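Local coordinates for fucolectin-related protein (Streptococcus pneumoniae, PDB 2WMF) that probably hydrolyses glycosidic bonds in host blood group carbohydrate antigens, as a family 98 glycoside hydrolase, at residues A[245-250]-A[269-274]; A[265-270]-A[292-297]; A[125-130]-A[164-169]. All blocks are in the same frame, centred on the assembly; numbering follows the deposited sequence.

Contact 1 of 3, residues A[245-250]-A[269-274]; sequences WKWWEK and SEPESM
Trp247 lays one face of its indole against the backbone of Ser269 and Glu270 and the ring of Pro271, and this is the tightly packed part of the contact. Two C-H groups stand over its six-membered ring as CH-pi donors. Glu270 CA lies 4.1 Å from the ring centroid, 21° off the normal, and Pro271 CD lies at the same distance, 28° off. Ser269 O sits above the same face but toward the rim, while Ser269 CB closes on the pyrrole end, 3.6 Å from Trp247 NE1. The ring gets there because CG is swung away from the backbone N, with chi1 at -155°, which carries the indole off helix 245-249 and onto the neighbouring loop. The indole N-H is engaged beyond this contact, with Thr253. Glu270 N, buried against the ring system, has no hydrogen-bond partner in the model.

The loose part lies at the margins. Met274 brings its sulfur obliquely to the ring, with SD 4.1 Å from Trp247 CZ3, a Met-aromatic contact. On the polar flank Lys246 NZ and Glu270 OE1 are 3.7 Å apart, a long salt bridge; the ammonium has further partners in the backbone O of Asp243, which is its strongest, the Asn213 side chain and the Glu278 carboxylate. No hydrogen bond joins the two segments, and every touching residue is buried, so even this slack margin is not a solvent face.

Pro271 occupies the N-cap position of helix 272-283, and helix 245-249 follows strand 237-243 closely. The packing of the indole on this turn of chain therefore folds a long strand-to-helix connection back on itself, an elaborated loop at the C-terminal end of the seventh strand of a (beta/alpha)8 barrel.

Contact 2 of 3, residues A[265-270]-A[292-297]; sequences RSYASE and FECAAY
Cys294 and Tyr267 meet sulfur to ring face: SG lies 3.6 Å from the centroid of the Tyr267 ring, almost directly over its centre, and Cys294 CB covers the same ring nearer CG. Both conformations matter. Tyr267 holds CG between its backbone N and carbonyl carbon (chi1 67°), swinging the ring across to segment 292-297, while Cys294, which follows a cis peptide bond, turns SG opposite its own N (chi1 175°) and onto that ring. Ala296 CB adds an oblique contact, 4.1 Å from Tyr267 CE1. Beyond the ring, the Tyr267 hydroxyl is bonded to Glu508.

Tyr297 reaches the other way, along the loop. Ala268 CA stands over its face, 3.7 Å from the ring centroid, and Ala268 O lies above the same ring toward the rim. At the far end Tyr297 OH donates to Glu270 O at 2.6 Å, with a C=O...O angle of 149° and the donor tilted from the carbonyl plane.

One aromatic group thus receives a polarisable sulfur, and the other combines a CH-pi contact from Ala268 CA with one short hydrogen bond, so the hydroxyl probably limits how far the ring can shift over Ala268.

Contact 3 of 3, residues A[125-130]-A[164-169]; sequences RNTVPP and AKYLEV
Tyr166 OH is approached by two oxygens of segment 125-130. It donates to Val128 O at 2.4 Å, so short that the exact length is doubtful, and Thr127 OG1 lies 2.7 Å from Tyr166 OH, at hydrogen-bonding distance, though where the threonine proton goes is not settled. Both oxygens sit at the ring edge, near its plane, and seen from OH their directions are about 114° apart. Two partners placed in this way would be expected to favour the observed rotation of the ring about its long axis, an inference that leans in part on the doubtful short distance.

Closer to helix 159-172 the contact turns apolar. The Pro130 ring crosses the Lys165 chain at about a right angle, and Pro130 CG comes 3.4 Å from Lys165 CG, tighter than a usual carbon contact. Lys165 presents that methylene because CG points away from the backbone N (chi1 -177°), after which the chain bends at chi2 and sends NZ toward Glu168 in a salt bridge, 3.4 Å from Lys165 NZ to Glu168 OE1, whose hydrogen bond is weak. On the next turn Val169 CG2 rests 3.9 Å from Pro130 CB, and Tyr166 CE1 lies 4.2 Å from Pro130 CG. Ile119 and Met120 of strand 115-121 and Leu133 of helix 130-139 pack against Tyr166 as well.

Pro129 takes the N-cap position of helix 130-139, so the tyrosine reaches the peptide just ahead of that helix start. The arrangement joins the loop leaving the third barrel strand to the helix that follows the fourth, the packing of consecutive beta-alpha units on the outside of a (beta/alpha)8 barrel.

In the fold
Contacts 1 and 2 form one continuous assembly: their centres are about 7 Å apart, they share Ser269 and Glu270, and Trp245 of one packs on Tyr267 of the other. Together they tie the connection between strands 237-243 and 289-293 to the C-terminal end of the last barrel strand, the side on which barrel glycosidases generally carry their active site, though no ligand marks it here. Contact 3 lies apart, with its centre about 33 Å from that of contact 1 and about 30 Å from that of contact 2; nearest atoms are about 20 and 16 Å away. It belongs to earlier units of the same barrel and touches neither.

Contact 1 of 3, residues A[245-250]-A[269-274]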
loop_
_atom_site.group_PDB
_atom_site.type_symbol
_atom_site.label_atom_id
_atom_site.label_comp_id
_atom_site.label_asym_id
_atom_site.label_seq_id
_atom_site.Cartn_x
_atom_site.Cartn_y
_atom_site.Cartn_z
ATOM N N TRP A 245 4.521 -4.727 -10.588
ATOM C CA TRP A 245 4.984 -5.973 -11.226
ATOM C C TRP A 245 3.938 -7.088 -11.074
ATOM O O TRP A 245 3.957 -8.066 -11.836
ATOM C CB TRP A 245 6.331 -6.450 -10.657
ATOM C CG TRP A 245 7.566 -5.833 -11.235
ATOM C CD1 TRP A 245 8.350 -4.860 -10.683
ATOM C CD2 TRP A 245 8.208 -6.212 -12.458
ATOM N NE1 TRP A 245 9.417 -4.591 -11.493
ATOM C CE2 TRP A 245 9.383 -5.427 -12.577
ATOM C CE3 TRP A 245 7.923 -7.142 -13.449
ATOM C CZ2 TRP A 245 10.246 -5.512 -13.685
ATOM C CZ3 TRP A 245 8.798 -7.249 -14.547
ATOM C CH2 TRP A 245 9.934 -6.416 -14.650
ATOM N N LYS A 246 3.025 -6.976 -10.098
ATOM C CA LYS A 246 1.915 -7.975 -10.022
ATOM C C LYS A 246 1.183 -8.087 -11.382
ATOM O O LYS A 246 0.686 -9.192 -11.752
ATOM C CB LYS A 246 0.940 -7.680 -8.886
ATOM C CG LYS A 246 -0.052 -6.522 -9.109
ATOM C CD LYS A 246 -1.108 -6.444 -8.018
ATOM C CE LYS A 246 -0.539 -6.215 -6.636
ATOM N NZ LYS A 246 0.245 -4.956 -6.471
ATOM N N TRP A 247 1.074 -6.958 -12.076
ATOM C CA TRP A 247 0.328 -6.906 -13.331
ATOM C C TRP A 247 1.011 -7.845 -14.366
ATOM O O TRP A 247 0.347 -8.622 -15.086
ATOM C CB TRP A 247 0.188 -5.458 -13.837
ATOM C CG TRP A 247 -0.991 -5.191 -14.720
ATOM C CD1 TRP A 247 -0.965 -5.035 -16.057
ATOM C CD2 TRP A 247 -2.352 -4.993 -14.319
ATOM N NE1 TRP A 247 -2.230 -4.748 -16.551
ATOM C CE2 TRP A 247 -3.110 -4.758 -15.494
ATOM C CE3 TRP A 247 -3.009 -4.973 -13.077
ATOM C CZ2 TRP A 247 -4.483 -4.473 -15.448
ATOM C CZ3 TRP A 247 -4.370 -4.716 -13.051
ATOM C CH2 TRP A 247 -5.091 -4.488 -14.213
ATOM N N TRP A 248 2.338 -7.791 -14.393
ATOM C CA TRP A 248 3.198 -8.690 -15.225
ATOM C C TRP A 248 3.085 -10.136 -14.756
ATOM O O TRP A 248 2.939 -11.050 -15.568
ATOM C CB TRP A 248 4.643 -8.215 -15.135
ATOM C CG TRP A 248 5.614 -9.014 -15.957
ATOM C CD1 TRP A 248 5.935 -8.829 -17.279
ATOM C CD2 TRP A 248 6.391 -10.107 -15.496
ATOM N NE1 TRP A 248 6.873 -9.766 -17.661
ATOM C CE2 TRP A 248 7.174 -10.551 -16.578
ATOM C CE3 TRP A 248 6.520 -10.754 -14.259
ATOM C CZ2 TRP A 248 8.055 -11.609 -16.476
ATOM C CZ3 TRP A 248 7.419 -11.813 -14.160
ATOM C CH2 TRP A 248 8.165 -12.237 -15.276
ATOM N N GLU A 249 3.103 -10.361 -13.443
ATOM C CA GLU A 249 2.997 -11.732 -12.897
ATOM C C GLU A 249 1.677 -12.411 -13.336
ATOM O O GLU A 249 1.647 -13.625 -13.578
ATOM C CB GLU A 249 3.115 -11.714 -11.373
ATOM C CG GLU A 249 4.505 -11.283 -10.838
ATOM C CD GLU A 249 5.592 -12.352 -10.967
ATOM O OE1 GLU A 249 5.275 -13.513 -11.358
ATOM O OE2 GLU A 249 6.781 -11.991 -10.643
ATOM N N LYS A 250 0.607 -11.617 -13.409
ATOM C CA LYS A 250 -0.745 -12.069 -13.834
ATOM C C LYS A 250 -0.887 -12.269 -15.333
ATOM O O LYS A 250 -1.941 -12.767 -15.803
ATOM C CB LYS A 250 -1.791 -11.054 -13.365
ATOM C CG LYS A 250 -1.952 -11.033 -11.860
ATOM C CD LYS A 250 -2.563 -12.297 -11.252
ATOM C CE LYS A 250 -4.026 -12.547 -11.565
ATOM N NZ LYS A 250 -4.518 -13.838 -10.938
ATOM N N SER A 269 1.094 -0.694 -16.283
ATOM C CA SER A 269 -0.280 -0.866 -16.681
ATOM C C SER A 269 -1.316 -1.103 -15.558
ATOM O O SER A 269 -2.510 -1.132 -15.812
ATOM C CB SER A 269 -0.387 -1.954 -17.753
ATOM O OG SER A 269 0.339 -1.587 -18.930
ATOM N N GLU A 270 -0.874 -1.245 -14.311
ATOM C CA GLU A 270 -1.846 -1.308 -13.199
ATOM C C GLU A 270 -2.513 0.082 -13.093
ATOM O O GLU A 270 -1.794 1.094 -12.976
ATOM C CB GLU A 270 -1.167 -1.646 -11.881
ATOM C CG GLU A 270 -2.175 -1.653 -10.731
ATOM C CD GLU A 270 -1.705 -2.170 -9.389
ATOM O OE1 GLU A 270 -0.689 -2.870 -9.322
ATOM O OE2 GLU A 270 -2.447 -1.865 -8.383
ATOM N N PRO A 271 -3.850 0.148 -13.146
ATOM C CA PRO A 271 -4.508 1.466 -13.082
ATOM C C PRO A 271 -4.014 2.316 -11.896
ATOM O O PRO A 271 -3.830 1.822 -10.772
ATOM C CB PRO A 271 -5.979 1.113 -12.968
ATOM C CG PRO A 271 -6.078 -0.174 -13.681
ATOM C CD PRO A 271 -4.838 -0.932 -13.326
ATOM N N GLU A 272 -3.787 3.589 -12.185
ATOM C CA GLU A 272 -3.277 4.551 -11.171
ATOM C C GLU A 272 -4.128 4.567 -9.904
ATOM O O GLU A 272 -3.612 4.489 -8.785
ATOM C CB GLU A 272 -3.180 5.963 -11.766
ATOM C CG GLU A 272 -2.080 6.107 -12.847
ATOM C CD GLU A 272 -2.451 5.791 -14.268
ATOM O OE1 GLU A 272 -3.461 5.053 -14.526
ATOM O OE2 GLU A 272 -1.704 6.312 -15.158
ATOM N N SER A 273 -5.429 4.669 -10.071
ATOM C CA SER A 273 -6.326 4.695 -8.901
ATOM C C SER A 273 -6.318 3.361 -8.156
ATOM O O SER A 273 -6.589 3.299 -6.948
ATOM C CB SER A 273 -7.743 5.028 -9.323
ATOM O OG SER A 273 -8.141 4.114 -10.313
ATOM N N MET A 274 -5.995 2.278 -8.855
ATOM C CA MET A 274 -5.929 0.988 -8.172
ATOM C C MET A 274 -4.713 0.901 -7.219
ATOM O O MET A 274 -4.769 0.204 -6.194
ATOM C CB MET A 274 -5.922 -0.184 -9.154
ATOM C CG MET A 274 -5.854 -1.576 -8.504
ATOM S SD MET A 274 -5.977 -2.873 -9.790
ATOM C CE MET A 274 -5.354 -4.261 -8.837
#

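Contact 2 of 3, residues A[265-270]-A[292-297]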
loop_
_atom_site.group_PDB
_atom_site.type_symbol
_atom_site.label_atom_id
_atom_site.label_comp_id
_atom_site.label_asym_id
_atom_site.label_seq_id
_atom_site.Cartn_x
_atom_site.Cartn_y
_atom_site.Cartn_z
ATOM N N ARG A 265 6.080 -3.397 -20.198
ATOM C CA ARG A 265 4.979 -2.447 -20.222
ATOM C C ARG A 265 3.860 -2.838 -19.214
ATOM O O ARG A 265 3.073 -1.992 -18.772
ATOM C CB ARG A 265 4.476 -2.304 -21.644
ATOM C CG ARG A 265 5.455 -1.611 -22.524
ATOM C CD ARG A 265 4.997 -1.521 -23.957
ATOM N NE ARG A 265 5.103 -2.818 -24.620
ATOM C CZ ARG A 265 5.044 -2.992 -25.947
ATOM N NH1 ARG A 265 4.792 -1.971 -26.740
ATOM N NH2 ARG A 265 5.211 -4.202 -26.463
ATOM N N SER A 266 3.780 -4.120 -18.876
ATOM C CA SER A 266 2.832 -4.599 -17.870
ATOM C C SER A 266 3.028 -3.928 -16.517
ATOM O O SER A 266 2.049 -3.644 -15.804
ATOM C CB SER A 266 2.873 -6.139 -17.760
ATOM O OG SER A 266 2.599 -6.782 -19.011
ATOM N N TYR A 267 4.273 -3.641 -16.128
ATOM C CA TYR A 267 4.440 -2.994 -14.816
ATOM C C TYR A 267 4.042 -1.517 -14.833
ATOM O O TYR A 267 3.966 -0.864 -13.775
ATOM C CB TYR A 267 5.833 -3.203 -14.222
ATOM C CG TYR A 267 7.035 -2.573 -14.892
ATOM C CD1 TYR A 267 7.092 -1.208 -15.189
ATOM C CD2 TYR A 267 8.215 -3.333 -15.091
ATOM C CE1 TYR A 267 8.254 -0.641 -15.758
ATOM C CE2 TYR A 267 9.381 -2.763 -15.642
ATOM C CZ TYR A 267 9.406 -1.431 -15.982
ATOM O OH TYR A 267 10.582 -0.876 -16.475
ATOM N N ALA A 268 3.773 -0.988 -16.041
ATOM C CA ALA A 268 3.284 0.374 -16.223
ATOM C C ALA A 268 1.794 0.411 -16.594
ATOM O O ALA A 268 1.281 1.430 -17.079
ATOM C CB ALA A 268 4.178 1.131 -17.282
ATOM N N SER A 269 1.094 -0.694 -16.283
ATOM C CA SER A 269 -0.280 -0.866 -16.681
ATOM C C SER A 269 -1.316 -1.103 -15.558
ATOM O O SER A 269 -2.510 -1.132 -15.812
ATOM C CB SER A 269 -0.387 -1.954 -17.753
ATOM O OG SER A 269 0.339 -1.587 -18.930
ATOM N N GLU A 270 -0.874 -1.245 -14.311
ATOM C CA GLU A 270 -1.846 -1.308 -13.199
ATOM C C GLU A 270 -2.513 0.082 -13.093
ATOM O O GLU A 270 -1.794 1.094 -12.976
ATOM C CB GLU A 270 -1.167 -1.646 -11.881
ATOM C CG GLU A 270 -2.175 -1.653 -10.731
ATOM C CD GLU A 270 -1.705 -2.170 -9.389
ATOM O OE1 GLU A 270 -0.689 -2.870 -9.322
ATOM O OE2 GLU A 270 -2.447 -1.865 -8.383
ATOM N N PHE A 292 6.618 1.514 -2.935
ATOM C CA PHE A 292 6.106 1.212 -4.273
ATOM C C PHE A 292 7.176 0.699 -5.220
ATOM O O PHE A 292 8.335 1.136 -5.163
ATOM C CB PHE A 292 5.476 2.458 -4.920
ATOM C CG PHE A 292 4.376 3.017 -4.092
ATOM C CD1 PHE A 292 3.069 2.568 -4.248
ATOM C CD2 PHE A 292 4.665 3.908 -3.061
ATOM C CE1 PHE A 292 2.049 3.038 -3.435
ATOM C CE2 PHE A 292 3.648 4.387 -2.212
ATOM C CZ PHE A 292 2.341 3.919 -2.391
ATOM N N GLU A 293 6.746 -0.199 -6.096
ATOM C CA GLU A 293 7.460 -0.537 -7.329
ATOM C C GLU A 293 6.395 -0.707 -8.407
ATOM O O GLU A 293 5.231 -0.809 -8.091
ATOM C CB GLU A 293 8.202 -1.880 -7.165
ATOM C CG GLU A 293 9.259 -1.927 -6.107
ATOM C CD GLU A 293 10.093 -3.235 -6.103
ATOM O OE1 GLU A 293 10.386 -3.780 -7.206
ATOM O OE2 GLU A 293 10.447 -3.708 -4.993
ATOM N N CYS A 294 6.762 -0.757 -9.687
ATOM C CA CYS A 294 8.077 -0.393 -10.262
ATOM C C CYS A 294 8.164 1.126 -10.512
ATOM O O CYS A 294 7.299 1.707 -11.189
ATOM C CB CYS A 294 8.241 -1.092 -11.598
ATOM S SG CYS A 294 9.759 -0.635 -12.505
ATOM N N ALA A 295 9.226 1.740 -9.968
ATOM C CA ALA A 295 9.417 3.191 -9.884
ATOM C C ALA A 295 9.434 3.903 -11.210
ATOM O O ALA A 295 9.119 5.085 -11.275
ATOM C CB ALA A 295 10.724 3.496 -9.113
ATOM N N ALA A 296 9.731 3.167 -12.297
ATOM C CA ALA A 296 9.609 3.767 -13.615
ATOM C C ALA A 296 8.195 4.205 -13.918
ATOM O O ALA A 296 7.993 5.168 -14.696
ATOM C CB ALA A 296 10.155 2.847 -14.756
ATOM N N TYR A 297 7.229 3.460 -13.377
ATOM C CA TYR A 297 5.829 3.818 -13.449
ATOM C C TYR A 297 5.329 4.584 -12.232
ATOM O O TYR A 297 4.630 5.568 -12.365
ATOM C CB TYR A 297 4.992 2.551 -13.581
ATOM C CG TYR A 297 3.491 2.768 -13.690
ATOM C CD1 TYR A 297 2.950 3.632 -14.621
ATOM C CD2 TYR A 297 2.597 2.045 -12.876
ATOM C CE1 TYR A 297 1.603 3.771 -14.768
ATOM C CE2 TYR A 297 1.245 2.184 -13.016
ATOM C CZ TYR A 297 0.723 3.047 -13.940
ATOM O OH TYR A 297 -0.655 3.200 -14.109
#

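Contact 3 of 3, residues A[125-130]-A[164-169]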
loop_
_atom_site.group_PDB
_atom_site.type_symbol
_atom_site.label_atom_id
_atom_site.label_comp_id
_atom_site.label_asym_id
_atom_site.label_seq_id
_atom_site.Cartn_x
_atom_site.Cartn_y
_atom_site.Cartn_z
ATOM N N ARG A 125 23.307 -13.658 2.509
ATOM C CA ARG A 125 23.801 -13.949 3.849
ATOM C C ARG A 125 24.987 -13.030 4.212
ATOM O O ARG A 125 25.207 -12.771 5.394
ATOM C CB ARG A 125 24.273 -15.405 3.915
ATOM C CG ARG A 125 23.156 -16.454 3.719
ATOM C CD ARG A 125 23.734 -17.809 3.410
ATOM N NE ARG A 125 22.750 -18.835 3.102
ATOM C CZ ARG A 125 22.110 -18.929 1.937
ATOM N NH1 ARG A 125 22.356 -18.054 0.962
ATOM N NH2 ARG A 125 21.231 -19.907 1.730
ATOM N N ASN A 126 25.730 -12.577 3.208
ATOM C CA ASN A 126 26.973 -11.797 3.467
ATOM C C ASN A 126 26.756 -10.325 3.143
ATOM O O ASN A 126 27.312 -9.765 2.180
ATOM C CB ASN A 126 28.146 -12.419 2.680
ATOM C CG ASN A 126 28.471 -13.825 3.157
ATOM O OD1 ASN A 126 28.548 -14.760 2.360
ATOM N ND2 ASN A 126 28.625 -13.991 4.471
ATOM N N THR A 127 25.914 -9.703 3.983
ATOM C CA THR A 127 25.524 -8.297 3.859
ATOM C C THR A 127 26.458 -7.455 4.721
ATOM O O THR A 127 27.287 -8.019 5.464
ATOM C CB THR A 127 24.058 -8.126 4.273
ATOM O OG1 THR A 127 23.812 -8.802 5.525
ATOM C CG2 THR A 127 23.148 -8.715 3.146
ATOM N N VAL A 128 26.325 -6.135 4.647
ATOM C CA VAL A 128 27.269 -5.235 5.335
ATOM C C VAL A 128 27.264 -5.499 6.829
ATOM O O VAL A 128 26.218 -5.837 7.431
ATOM C CB VAL A 128 27.023 -3.716 5.015
ATOM C CG1 VAL A 128 27.356 -3.422 3.550
ATOM C CG2 VAL A 128 25.610 -3.300 5.362
ATOM N N PRO A 129 28.451 -5.404 7.457
ATOM C CA PRO A 129 28.495 -5.671 8.897
ATOM C C PRO A 129 27.660 -4.723 9.748
ATOM O O PRO A 129 27.585 -3.551 9.434
ATOM C CB PRO A 129 29.988 -5.470 9.227
ATOM C CG PRO A 129 30.717 -5.680 7.941
ATOM C CD PRO A 129 29.793 -5.120 6.902
ATOM N N PRO A 130 27.044 -5.225 10.814
ATOM C CA PRO A 130 26.357 -4.286 11.718
ATOM C C PRO A 130 27.243 -3.145 12.244
ATOM O O PRO A 130 26.777 -2.018 12.411
ATOM C CB PRO A 130 25.881 -5.188 12.872
ATOM C CG PRO A 130 25.758 -6.549 12.273
ATOM C CD PRO A 130 26.837 -6.629 11.222
ATOM N N ALA A 164 17.458 -9.231 13.036
ATOM C CA ALA A 164 17.423 -8.926 14.480
ATOM C C ALA A 164 18.645 -8.092 14.891
ATOM O O ALA A 164 18.520 -7.128 15.661
ATOM C CB ALA A 164 17.323 -10.232 15.299
ATOM N N LYS A 165 19.811 -8.436 14.354
ATOM C CA LYS A 165 21.027 -7.689 14.717
ATOM C C LYS A 165 20.955 -6.278 14.153
ATOM O O LYS A 165 21.300 -5.304 14.838
ATOM C CB LYS A 165 22.278 -8.389 14.216
ATOM C CG LYS A 165 23.553 -7.687 14.644
ATOM C CD LYS A 165 23.884 -7.825 16.161
ATOM C CE LYS A 165 24.661 -6.634 16.644
ATOM N NZ LYS A 165 23.684 -5.493 16.720
ATOM N N TYR A 166 20.517 -6.138 12.911
ATOM C CA TYR A 166 20.397 -4.788 12.353
ATOM C C TYR A 166 19.335 -3.957 13.085
ATOM O O TYR A 166 19.540 -2.743 13.326
ATOM C CB TYR A 166 20.069 -4.822 10.873
ATOM C CG TYR A 166 21.168 -5.341 9.948
ATOM C CD1 TYR A 166 22.471 -4.785 9.949
ATOM C CD2 TYR A 166 20.883 -6.349 9.052
ATOM C CE1 TYR A 166 23.439 -5.264 9.069
ATOM C CE2 TYR A 166 21.806 -6.800 8.171
ATOM C CZ TYR A 166 23.095 -6.285 8.176
ATOM O OH TYR A 166 24.000 -6.789 7.263
ATOM N N LEU A 167 18.234 -4.600 13.466
ATOM C CA LEU A 167 17.190 -3.920 14.245
ATOM C C LEU A 167 17.788 -3.348 15.565
ATOM O O LEU A 167 17.456 -2.236 15.973
ATOM C CB LEU A 167 16.032 -4.893 14.496
ATOM C CG LEU A 167 14.899 -4.434 15.437
ATOM C CD1 LEU A 167 14.234 -3.122 14.962
ATOM C CD2 LEU A 167 13.876 -5.604 15.593
ATOM N N GLU A 168 18.614 -4.139 16.247
ATOM C CA GLU A 168 19.292 -3.682 17.477
ATOM C C GLU A 168 20.139 -2.432 17.218
ATOM O O GLU A 168 20.066 -1.458 17.964
ATOM C CB GLU A 168 20.147 -4.824 18.019
ATOM C CG GLU A 168 20.918 -4.465 19.234
ATOM C CD GLU A 168 21.650 -5.670 19.835
ATOM O OE1 GLU A 168 21.758 -6.738 19.194
ATOM O OE2 GLU A 168 22.112 -5.538 20.980
ATOM N N VAL A 169 20.887 -2.429 16.123
ATOM C CA VAL A 169 21.675 -1.247 15.744
ATOM C C VAL A 169 20.737 -0.050 15.493
ATOM O O VAL A 169 21.003 1.073 15.921
ATOM C CB VAL A 169 22.558 -1.458 14.498
ATOM C CG1 VAL A 169 23.364 -0.169 14.154
ATOM C CG2 VAL A 169 23.563 -2.612 14.675
#